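Local coordinates for protein probable transcriptional regulator PhnF (Escherichia coli, PDB 2FA1) that is probably a DNA-binding transcriptional regulator of the GntR/HutC family, encoded in an operon for alkylphosphonate uptake and C-P lyase, and is represented here by its C-terminal effector-binding domain, at residues G17-S22 against T53-N58; L29-G34 against G45-H50; D38-T43 against Y68-T73; G59-L64 against Q116-P121. All coordinates share one frame; numbering follows the deposited sequence.

All four contacts lie in the UTRA domain and gather on one antiparallel sheet, in which strand 47-57 runs between 23-31 and 60-69. Contacts 1 and 2 use the two ends of strand 47-57, their centres about 24 Å apart. The first joins it to a loop through an arginine-histidine stack and waters, the second to strand 23-31 through a backbone ladder. Contacts 3 and 4 place the ends of helices 34-40 and 113-118 against strand 60-69, each through a leucine and without direct hydrogen bonds. Contact 4 is the buried one; the other three are partly buried. Contact 2 touches contact 3, and contact 1 touches contact 4 through the Arg56-Glu119 salt bridge.

Contact 1: residues G17-S22 against T53-N58; sequences GSHPTS and TLRRVN
Arg55 lays its guanidinium flat on the imidazole of His19, a stack with centres 3.9 Å apart and planes 8° from parallel. NE2 of the ring sits over the middle of the guanidinium, while the closest atoms are His19 CD2 and Arg55 NH1 at 3.7 Å. Arg55 reaches this position with CG anti to the backbone N (chi1 170°) and its chain extended, so that CD also lies over the ring as a CH-pi donor. The opposite face of the imidazole carries CD of Pro20. Within the type I turn from His19 to Ser22, ND1 is held by two groups: the backbone N of Thr21 gives it a hydrogen bond of 3.1 Å, tilted out of the ring plane, and Thr21 OG1 lies 2.7 Å from the same ND1 in a second bond. This pairing fixes the ring's rotation. One water joins Thr21 OG1 to Arg55 NE, which donates to it over 2.7 Å at the guanidinium edge, and to Arg56 O; another links Thr21 O with Arg56 N. Ser22 CA approaches Leu54 O at 3.5 Å in a CA-H...O contact. Behind the loop, Ser18 OG bonds Leu86 N and Ser22 OG bonds Gly84 O, whereas Arg55 NH1 bonds Gln11 OE1 and its guanidinium makes a cation-pi contact with Phe9. The turn thus lies beside strand 47-57 just before strand 23-31 begins, with strand 60-69 paired along the other edge of strand 47-57.

Contact 2: residues L29-G34 against G45-H50; sequences LRPASG and GENVIH
Gly45 N donates to Ala32 O over 2.8 Å, in the carbonyl plane and on a lone pair, just beyond the end of a short antiparallel ladder. One step inward Ala32 N meets Glu46 O from above the carbonyl plane, and the hydrogen-bonded pair Arg30-Val48 follows with bonds in both directions, Val48 N to Arg30 O being 2.9 Å. Pro31, which has no N-H to give, sits opposite Asn47 in a non-hydrogen-bonded pair; its N and Asn47 OD1 merely pack at 3.3 Å. Arg30 reaches across to the neighbouring strand: CG stands between the backbone N and the carbonyl carbon (chi1 70°), and a bend at chi3 brings NH2 to ND1 of His50. That bond is 3.0 Å long with an angle of 140° at the hydrogen. NH2 lies in the imidazole plane, although the guanidinium itself is turned 57° from the ring. Accepting at ND1 is consistent with a proton on NE2, which bonds Asp66 OD1. On the face of Leu29 and Ile49 the two side chains run side by side, CD2 of Leu29 touching CG1 of Ile49 at 3.7 Å. Ala32 CB rests against Val48 CG1 at the same 3.7 Å. Around this strand pair, helix 34-40 packs on Ala32 and Val48, helix 75-78 covers Leu29 and Ile49 through Trp75, and Tyr68 of strand 60-69 stacks its ring on His50.

Contact 3: residues D38-T43 against Y68-T73; sequences DALGIT and YFADLT
Helix 34-40 ends facing the point where strand 60-69 gives way to a loop, and the backbones stay well apart, with Leu40 CA and Ala70 CA 6.6 Å from one another. Side chains fill the interval. Leu40 does most of the touching: its CG is anti to the carbonyl carbon (chi1 -79°), which carries both methyls toward the strand. CD1 meets Tyr68 CB at 4.2 Å and Ala70 CB at 4.4 Å, and CD2 lies 4.0 Å from Tyr68 O. Only the first carbon of the Tyr68 side chain takes part here, since its ring leads away from Leu40. Beyond the helix end, CG2 of Ile42 comes to 4.5 Å from Ala70 CB, a loose fringe to the leucine contact. The turn that delivers Ile42 is a Schellman motif, in which Gly41 is the C-prime residue with positive phi and Ile42 N returns to Ala37 O. On the strand side the chain is shaped by an Asx turn. Asp71 OD1 accepts from Thr73 N and, over 2.6 Å, from Thr73 OG1, both approaching from one face of the carboxylate plane. Val48 of the neighbouring strand and Tyr144 also pack on Leu40, while Asp38, earlier in the helix, reaches the second subunit. No hydrogen bond joins the segments, and the contact between them is van der Waals, mainly apolar; the Schellman motif and the Asx turn shape their local backbones, while the backbone bonds of strand 60-69 go to its neighbouring strands.

Contact 4: residues G59-L64 against Q116-P121; sequences GVALCL and QRLEIP
Leu118 and Ala61 form the centre of the contact, with the Ala61 methyl packed 3.6 Å from Leu118 O and 4.2 Å from Leu118 CD2. The same CD2 branch presses on the strand backbone at Leu62 C, 4.0 Å away, and touches Leu64 CB. It is carried there by a chi1 of -82°, which sets CG anti to the carbonyl carbon. Alongside, Leu64 CD2 lies across the aliphatic part of Arg117, 3.9 Å from its CD, and the guanidinium leads away from the strand. No direct hydrogen bond crosses between the segments; waters do the polar work. One contacts both Ala61 O and Leu118 O at 2.7 Å. A second accepts from Ala61 N and donates to Glu119 OE1, which is 2.8 Å from it. That carboxylate oxygen is further fixed by a salt bridge to Arg56 NH1, and Arg56 NH1 in turn bonds Gly59 O, tying the acid to the start of the strand. In the next shell, Leu126 of strand 125-135 backs Leu118, while Leu54 packs on Leu64. Glu119, with positive phi, is the C-prime residue of a Schellman motif that ends helix 113-118, Ile120 N returning to Cys115 O. On the strand, a classic beta bulge sets Leu62 and Cys63 opposite the single residue Arg55 of strand 47-57. A Schellman-capped helix end thus packs over a bulged inner strand of the antiparallel sheet of this UTRA domain.

Contact 1: residues G17-S22 against T53-N58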
# COMPACT_ATOMS: atom_id res chain seq x y z
N GLY A 17 9.25 11.30 -2.34
CA GLY A 17 10.32 11.29 -3.35
C GLY A 17 11.05 9.97 -3.47
O GLY A 17 10.43 8.93 -3.74
N SER A 18 12.37 10.00 -3.26
CA SER A 18 13.25 8.85 -3.57
C SER A 18 14.12 8.55 -2.34
O SER A 18 14.23 9.40 -1.50
CB SER A 18 14.12 9.16 -4.81
OG SER A 18 15.12 10.19 -4.56
N HIS A 19 14.72 7.34 -2.21
CA HIS A 19 15.59 7.02 -1.02
C HIS A 19 16.91 7.84 -0.96
O HIS A 19 17.46 8.15 -1.99
CB HIS A 19 15.98 5.54 -1.15
CG HIS A 19 16.65 4.97 0.06
ND1 HIS A 19 18.02 4.85 0.16
CD2 HIS A 19 16.14 4.47 1.21
CE1 HIS A 19 18.32 4.30 1.32
NE2 HIS A 19 17.20 4.10 1.99
N PRO A 20 17.50 8.15 0.24
CA PRO A 20 18.79 8.89 0.30
C PRO A 20 20.00 8.30 -0.44
O PRO A 20 20.95 9.04 -0.71
CB PRO A 20 19.08 9.05 1.82
CG PRO A 20 17.76 8.83 2.44
CD PRO A 20 16.95 7.91 1.58
N THR A 21 19.93 7.01 -0.84
CA THR A 21 20.92 6.40 -1.70
C THR A 21 20.44 6.22 -3.14
O THR A 21 21.12 5.57 -3.93
CB THR A 21 21.25 4.93 -1.25
OG1 THR A 21 20.05 4.14 -1.41
CG2 THR A 21 21.74 4.95 0.11
N SER A 22 19.31 6.83 -3.49
CA SER A 22 18.80 6.67 -4.89
C SER A 22 19.72 7.40 -5.84
O SER A 22 20.37 8.39 -5.44
CB SER A 22 17.38 7.12 -5.07
OG SER A 22 17.31 8.50 -5.15
N THR A 53 14.68 7.66 -11.08
CA THR A 53 15.71 7.32 -10.05
C THR A 53 15.62 5.83 -9.81
O THR A 53 14.62 5.16 -10.09
CB THR A 53 15.44 8.03 -8.70
OG1 THR A 53 14.11 7.72 -8.20
CG2 THR A 53 15.46 9.66 -8.89
N LEU A 54 16.74 5.32 -9.23
CA LEU A 54 16.71 3.87 -8.90
C LEU A 54 17.53 3.67 -7.61
O LEU A 54 18.60 4.28 -7.44
CB LEU A 54 17.46 3.17 -10.00
CG LEU A 54 17.47 1.63 -9.94
CD1 LEU A 54 16.16 1.03 -10.09
CD2 LEU A 54 18.47 1.10 -10.92
N ARG A 55 17.00 2.77 -6.79
CA ARG A 55 17.74 2.37 -5.53
C ARG A 55 18.26 0.95 -5.84
O ARG A 55 17.44 0.05 -6.29
CB ARG A 55 16.76 2.40 -4.37
CG ARG A 55 17.46 1.75 -3.14
CD ARG A 55 16.52 1.63 -1.91
NE ARG A 55 17.26 1.03 -0.79
CZ ARG A 55 16.69 0.72 0.37
NH1 ARG A 55 15.39 0.90 0.53
NH2 ARG A 55 17.40 0.20 1.35
N ARG A 56 19.55 0.70 -5.51
CA ARG A 56 20.11 -0.65 -5.68
C ARG A 56 20.77 -0.97 -4.36
O ARG A 56 21.16 -0.05 -3.60
CB ARG A 56 21.22 -0.64 -6.69
CG ARG A 56 20.75 -0.42 -8.13
CD ARG A 56 22.00 -0.52 -9.17
NE ARG A 56 21.49 -0.43 -10.54
CZ ARG A 56 21.03 -1.43 -11.29
NH1 ARG A 56 21.13 -2.73 -10.92
NH2 ARG A 56 20.50 -1.12 -12.49
N VAL A 57 20.90 -2.24 -4.11
CA VAL A 57 21.70 -2.74 -2.94
C VAL A 57 22.61 -3.87 -3.45
O VAL A 57 22.16 -4.82 -4.07
CB VAL A 57 20.81 -3.23 -1.87
CG1 VAL A 57 21.64 -3.91 -0.75
CG2 VAL A 57 19.91 -2.09 -1.27
N ASN A 58 23.91 -3.68 -3.29
CA ASN A 58 24.95 -4.53 -3.87
C ASN A 58 24.68 -4.82 -5.35
O ASN A 58 24.77 -5.93 -5.79
CB ASN A 58 25.09 -5.84 -3.01
CG ASN A 58 25.95 -5.54 -1.80
OD1 ASN A 58 26.84 -4.68 -1.90
ND2 ASN A 58 25.60 -6.10 -0.61
O HOH W 1 21.20 3.03 -4.67
O HOH W 2 19.93 1.35 -1.07

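Contact 2: residues L29-G34 against G45-H50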
# COMPACT_ATOMS: atom_id res chain seq x y z
N LEU A 29 13.57 16.82 -20.58
CA LEU A 29 12.25 17.34 -20.88
C LEU A 29 11.59 16.43 -21.91
O LEU A 29 12.25 16.00 -22.89
CB LEU A 29 12.39 18.76 -21.41
CG LEU A 29 12.99 19.78 -20.41
CD1 LEU A 29 13.69 20.99 -21.09
CD2 LEU A 29 11.91 20.27 -19.54
N ARG A 30 10.32 16.13 -21.75
CA ARG A 30 9.71 15.26 -22.72
C ARG A 30 8.20 15.48 -22.76
O ARG A 30 7.60 15.87 -21.80
CB ARG A 30 10.01 13.79 -22.35
CG ARG A 30 9.32 13.29 -21.12
CD ARG A 30 10.01 12.05 -20.62
NE ARG A 30 10.04 11.12 -21.74
CZ ARG A 30 10.84 10.09 -21.95
NH1 ARG A 30 10.65 9.45 -23.11
NH2 ARG A 30 11.81 9.70 -21.13
N PRO A 31 7.54 15.21 -23.91
CA PRO A 31 6.08 15.29 -23.94
C PRO A 31 5.37 14.36 -22.97
O PRO A 31 5.79 13.20 -22.82
CB PRO A 31 5.76 14.87 -25.41
CG PRO A 31 6.97 15.26 -26.12
CD PRO A 31 8.08 14.81 -25.21
N ALA A 32 4.35 14.87 -22.27
CA ALA A 32 3.50 14.14 -21.36
C ALA A 32 2.64 13.10 -22.12
O ALA A 32 1.95 13.43 -23.11
CB ALA A 32 2.63 15.08 -20.57
N SER A 33 2.74 11.87 -21.67
CA SER A 33 1.82 10.80 -22.10
C SER A 33 0.41 11.05 -21.59
O SER A 33 0.20 11.88 -20.73
CB SER A 33 2.34 9.46 -21.57
OG SER A 33 2.20 9.40 -20.18
N GLY A 34 -0.58 10.31 -22.08
CA GLY A 34 -1.93 10.56 -21.61
C GLY A 34 -2.11 10.36 -20.14
O GLY A 34 -2.75 11.19 -19.52
N GLY A 45 0.84 15.64 -24.49
CA GLY A 45 1.80 16.18 -25.42
C GLY A 45 2.66 17.41 -25.01
O GLY A 45 3.74 17.66 -25.58
N GLU A 46 2.19 18.21 -24.05
CA GLU A 46 3.03 19.33 -23.62
C GLU A 46 4.11 18.77 -22.71
O GLU A 46 3.82 17.82 -21.95
CB GLU A 46 2.27 20.43 -22.86
CG GLU A 46 1.19 21.22 -23.68
CD GLU A 46 1.69 21.78 -25.01
OE1 GLU A 46 2.70 22.51 -25.02
OE2 GLU A 46 1.05 21.51 -26.06
N ASN A 47 5.27 19.43 -22.75
CA ASN A 47 6.53 18.97 -22.12
C ASN A 47 6.31 18.94 -20.63
O ASN A 47 5.68 19.78 -20.10
CB ASN A 47 7.77 19.83 -22.45
CG ASN A 47 8.38 19.47 -23.83
OD1 ASN A 47 8.07 18.41 -24.35
ND2 ASN A 47 9.30 20.28 -24.34
N VAL A 48 6.97 17.99 -19.99
CA VAL A 48 7.08 17.94 -18.52
C VAL A 48 8.58 17.61 -18.27
O VAL A 48 9.31 17.30 -19.19
CB VAL A 48 6.19 16.77 -17.96
CG1 VAL A 48 4.61 17.07 -18.15
CG2 VAL A 48 6.59 15.37 -18.54
N ILE A 49 9.03 17.74 -17.01
CA ILE A 49 10.39 17.35 -16.64
C ILE A 49 10.20 15.92 -16.15
O ILE A 49 9.40 15.68 -15.27
CB ILE A 49 10.91 18.26 -15.51
CG1 ILE A 49 11.10 19.71 -16.01
CG2 ILE A 49 12.24 17.67 -14.98
CD1 ILE A 49 11.32 20.69 -14.78
N HIS A 50 10.96 15.01 -16.73
CA HIS A 50 10.92 13.61 -16.28
C HIS A 50 12.28 13.28 -15.68
O HIS A 50 13.31 13.40 -16.38
CB HIS A 50 10.73 12.79 -17.55
CG HIS A 50 10.78 11.32 -17.30
ND1 HIS A 50 11.10 10.42 -18.28
CD2 HIS A 50 10.55 10.60 -16.17
CE1 HIS A 50 11.08 9.19 -17.76
NE2 HIS A 50 10.66 9.28 -16.52

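Contact 3: residues D38-T43 against Y68-T73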
# COMPACT_ATOMS: atom_id res chain seq x y z
N ASP A 38 -3.00 13.47 -17.62
CA ASP A 38 -4.15 13.38 -16.70
C ASP A 38 -3.82 13.56 -15.28
O ASP A 38 -4.50 14.22 -14.57
CB ASP A 38 -4.86 12.02 -16.78
CG ASP A 38 -5.92 11.95 -17.91
OD1 ASP A 38 -6.43 13.03 -18.33
OD2 ASP A 38 -6.17 10.82 -18.39
N ALA A 39 -2.72 12.95 -14.81
CA ALA A 39 -2.37 13.10 -13.45
C ALA A 39 -2.04 14.57 -13.06
O ALA A 39 -2.34 14.99 -11.95
CB ALA A 39 -1.16 12.18 -13.20
N LEU A 40 -1.29 15.24 -13.95
CA LEU A 40 -0.74 16.60 -13.72
C LEU A 40 -1.79 17.63 -14.09
O LEU A 40 -1.57 18.82 -13.85
CB LEU A 40 0.47 16.83 -14.63
CG LEU A 40 1.70 16.11 -13.98
CD1 LEU A 40 2.85 16.22 -14.97
CD2 LEU A 40 2.02 16.57 -12.65
N GLY A 41 -2.90 17.16 -14.65
CA GLY A 41 -3.98 18.08 -15.11
C GLY A 41 -3.52 19.06 -16.19
O GLY A 41 -3.92 20.26 -16.12
N ILE A 42 -2.77 18.56 -17.18
CA ILE A 42 -2.26 19.28 -18.34
C ILE A 42 -2.68 18.61 -19.63
O ILE A 42 -3.30 17.56 -19.62
CB ILE A 42 -0.69 19.48 -18.30
CG1 ILE A 42 0.04 18.08 -18.27
CG2 ILE A 42 -0.31 20.30 -17.04
CD1 ILE A 42 1.50 18.12 -18.67
N THR A 43 -2.32 19.19 -20.77
CA THR A 43 -2.71 18.64 -22.05
C THR A 43 -1.73 17.57 -22.46
O THR A 43 -0.51 17.80 -22.38
CB THR A 43 -2.78 19.77 -23.14
OG1 THR A 43 -3.63 20.81 -22.67
CG2 THR A 43 -3.36 19.23 -24.43
N TYR A 68 7.45 13.13 -12.59
CA TYR A 68 7.12 13.93 -13.79
C TYR A 68 6.63 15.26 -13.15
O TYR A 68 5.73 15.26 -12.22
CB TYR A 68 5.92 13.33 -14.49
CG TYR A 68 6.21 11.98 -15.09
CD1 TYR A 68 6.88 11.86 -16.27
CD2 TYR A 68 5.80 10.81 -14.41
CE1 TYR A 68 7.15 10.62 -16.81
CE2 TYR A 68 6.06 9.51 -14.98
CZ TYR A 68 6.74 9.46 -16.16
OH TYR A 68 7.03 8.18 -16.71
N PHE A 69 7.31 16.35 -13.49
CA PHE A 69 6.98 17.67 -12.90
C PHE A 69 6.36 18.56 -13.97
O PHE A 69 6.85 18.60 -15.07
CB PHE A 69 8.25 18.36 -12.39
CG PHE A 69 8.93 17.62 -11.29
CD1 PHE A 69 8.64 18.01 -9.96
CD2 PHE A 69 9.79 16.57 -11.55
CE1 PHE A 69 9.27 17.31 -8.89
CE2 PHE A 69 10.43 15.89 -10.50
CZ PHE A 69 10.16 16.21 -9.20
N ALA A 70 5.31 19.29 -13.63
CA ALA A 70 4.66 20.19 -14.65
C ALA A 70 5.35 21.54 -14.81
O ALA A 70 5.16 22.16 -15.86
CB ALA A 70 3.15 20.50 -14.21
N ASP A 71 6.06 22.03 -13.76
CA ASP A 71 6.59 23.38 -13.82
C ASP A 71 7.96 23.38 -14.44
O ASP A 71 8.97 23.02 -13.76
CB ASP A 71 6.61 23.96 -12.43
CG ASP A 71 6.97 25.44 -12.43
OD1 ASP A 71 7.59 25.91 -13.42
OD2 ASP A 71 6.66 26.10 -11.39
N LEU A 72 8.01 23.82 -15.74
CA LEU A 72 9.29 23.74 -16.45
C LEU A 72 10.35 24.67 -15.89
O LEU A 72 11.55 24.51 -16.25
CB LEU A 72 9.16 23.94 -17.96
CG LEU A 72 8.06 23.04 -18.53
CD1 LEU A 72 8.04 23.19 -20.04
CD2 LEU A 72 8.46 21.55 -18.19
N THR A 73 9.89 25.64 -15.10
CA THR A 73 10.85 26.55 -14.49
C THR A 73 11.65 25.87 -13.41
O THR A 73 12.63 26.45 -12.89
CB THR A 73 10.27 27.81 -13.86
OG1 THR A 73 9.46 27.57 -12.73
CG2 THR A 73 9.55 28.63 -15.00

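Contact 4: residues G59-L64 against Q116-P121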
# COMPACT_ATOMS: atom_id res chain seq x y z
N GLY A 59 24.32 -3.74 -6.07
CA GLY A 59 24.07 -3.94 -7.49
C GLY A 59 22.67 -4.36 -7.90
O GLY A 59 22.39 -4.39 -9.14
N VAL A 60 21.83 -4.82 -6.93
CA VAL A 60 20.55 -5.43 -7.23
C VAL A 60 19.55 -4.28 -7.22
O VAL A 60 19.39 -3.59 -6.23
CB VAL A 60 20.17 -6.51 -6.16
CG1 VAL A 60 18.74 -7.00 -6.41
CG2 VAL A 60 21.20 -7.70 -6.20
N ALA A 61 18.87 -4.12 -8.35
CA ALA A 61 17.85 -3.03 -8.43
C ALA A 61 16.64 -3.37 -7.56
O ALA A 61 16.04 -4.46 -7.70
CB ALA A 61 17.34 -2.93 -9.93
N LEU A 62 16.21 -2.40 -6.76
CA LEU A 62 15.10 -2.65 -5.85
C LEU A 62 13.88 -1.81 -6.14
O LEU A 62 12.75 -2.27 -6.00
CB LEU A 62 15.55 -2.32 -4.44
CG LEU A 62 16.59 -3.26 -3.85
CD1 LEU A 62 16.54 -3.07 -2.37
CD2 LEU A 62 16.43 -4.67 -4.22
N CYS A 63 14.12 -0.52 -6.41
CA CYS A 63 13.00 0.44 -6.46
C CYS A 63 13.28 1.45 -7.58
O CYS A 63 14.28 2.19 -7.51
CB CYS A 63 12.92 1.23 -5.12
SG CYS A 63 11.49 2.41 -5.31
N LEU A 64 12.42 1.50 -8.60
CA LEU A 64 12.62 2.42 -9.70
C LEU A 64 11.48 3.44 -9.57
O LEU A 64 10.37 3.03 -9.34
CB LEU A 64 12.31 1.65 -10.98
CG LEU A 64 12.25 2.50 -12.24
CD1 LEU A 64 13.76 2.78 -12.54
CD2 LEU A 64 11.56 1.69 -13.37
N GLN A 116 13.10 -5.17 -17.77
CA GLN A 116 14.40 -4.67 -18.23
C GLN A 116 14.96 -3.67 -17.24
O GLN A 116 16.14 -3.83 -16.79
CB GLN A 116 14.36 -4.13 -19.69
CG GLN A 116 15.71 -3.50 -20.15
CD GLN A 116 15.68 -2.88 -21.58
OE1 GLN A 116 16.66 -2.29 -22.04
NE2 GLN A 116 14.56 -3.01 -22.26
N ARG A 117 14.14 -2.70 -16.88
CA ARG A 117 14.64 -1.68 -15.93
C ARG A 117 14.93 -2.23 -14.53
O ARG A 117 15.94 -1.80 -13.93
CB ARG A 117 13.79 -0.42 -15.85
CG ARG A 117 13.39 0.12 -17.21
CD ARG A 117 12.87 1.56 -17.08
NE ARG A 117 13.08 2.19 -18.36
CZ ARG A 117 12.16 2.43 -19.29
NH1 ARG A 117 10.87 2.15 -19.09
NH2 ARG A 117 12.56 3.02 -20.41
N LEU A 118 14.09 -3.14 -14.00
CA LEU A 118 14.32 -3.63 -12.65
C LEU A 118 15.14 -4.89 -12.68
O LEU A 118 15.42 -5.43 -11.59
CB LEU A 118 13.03 -3.91 -11.87
CG LEU A 118 12.38 -2.67 -11.23
CD1 LEU A 118 11.07 -3.03 -10.64
CD2 LEU A 118 13.24 -2.23 -10.05
N GLU A 119 15.55 -5.35 -13.89
CA GLU A 119 16.46 -6.46 -14.03
C GLU A 119 15.91 -7.70 -13.30
O GLU A 119 16.59 -8.32 -12.38
CB GLU A 119 17.89 -6.08 -13.53
CG GLU A 119 18.40 -4.83 -14.29
CD GLU A 119 19.69 -4.21 -13.68
OE1 GLU A 119 20.04 -4.71 -12.58
OE2 GLU A 119 20.25 -3.26 -14.30
N ILE A 120 14.67 -8.06 -13.66
CA ILE A 120 14.00 -9.23 -13.01
C ILE A 120 13.36 -10.11 -14.03
O ILE A 120 13.15 -9.65 -15.11
CB ILE A 120 12.94 -8.77 -12.01
CG1 ILE A 120 12.08 -7.72 -12.67
CG2 ILE A 120 13.67 -8.25 -10.70
CD1 ILE A 120 11.01 -7.20 -11.88
N PRO A 121 13.04 -11.37 -13.68
CA PRO A 121 12.41 -12.29 -14.60
C PRO A 121 10.99 -11.92 -14.92
O PRO A 121 10.29 -11.18 -14.16
CB PRO A 121 12.43 -13.65 -13.85
CG PRO A 121 12.82 -13.43 -12.57
CD PRO A 121 13.29 -11.99 -12.37
O HOH W 3 16.58 -6.47 -9.44
O HOH W 4 19.32 -6.20 -10.30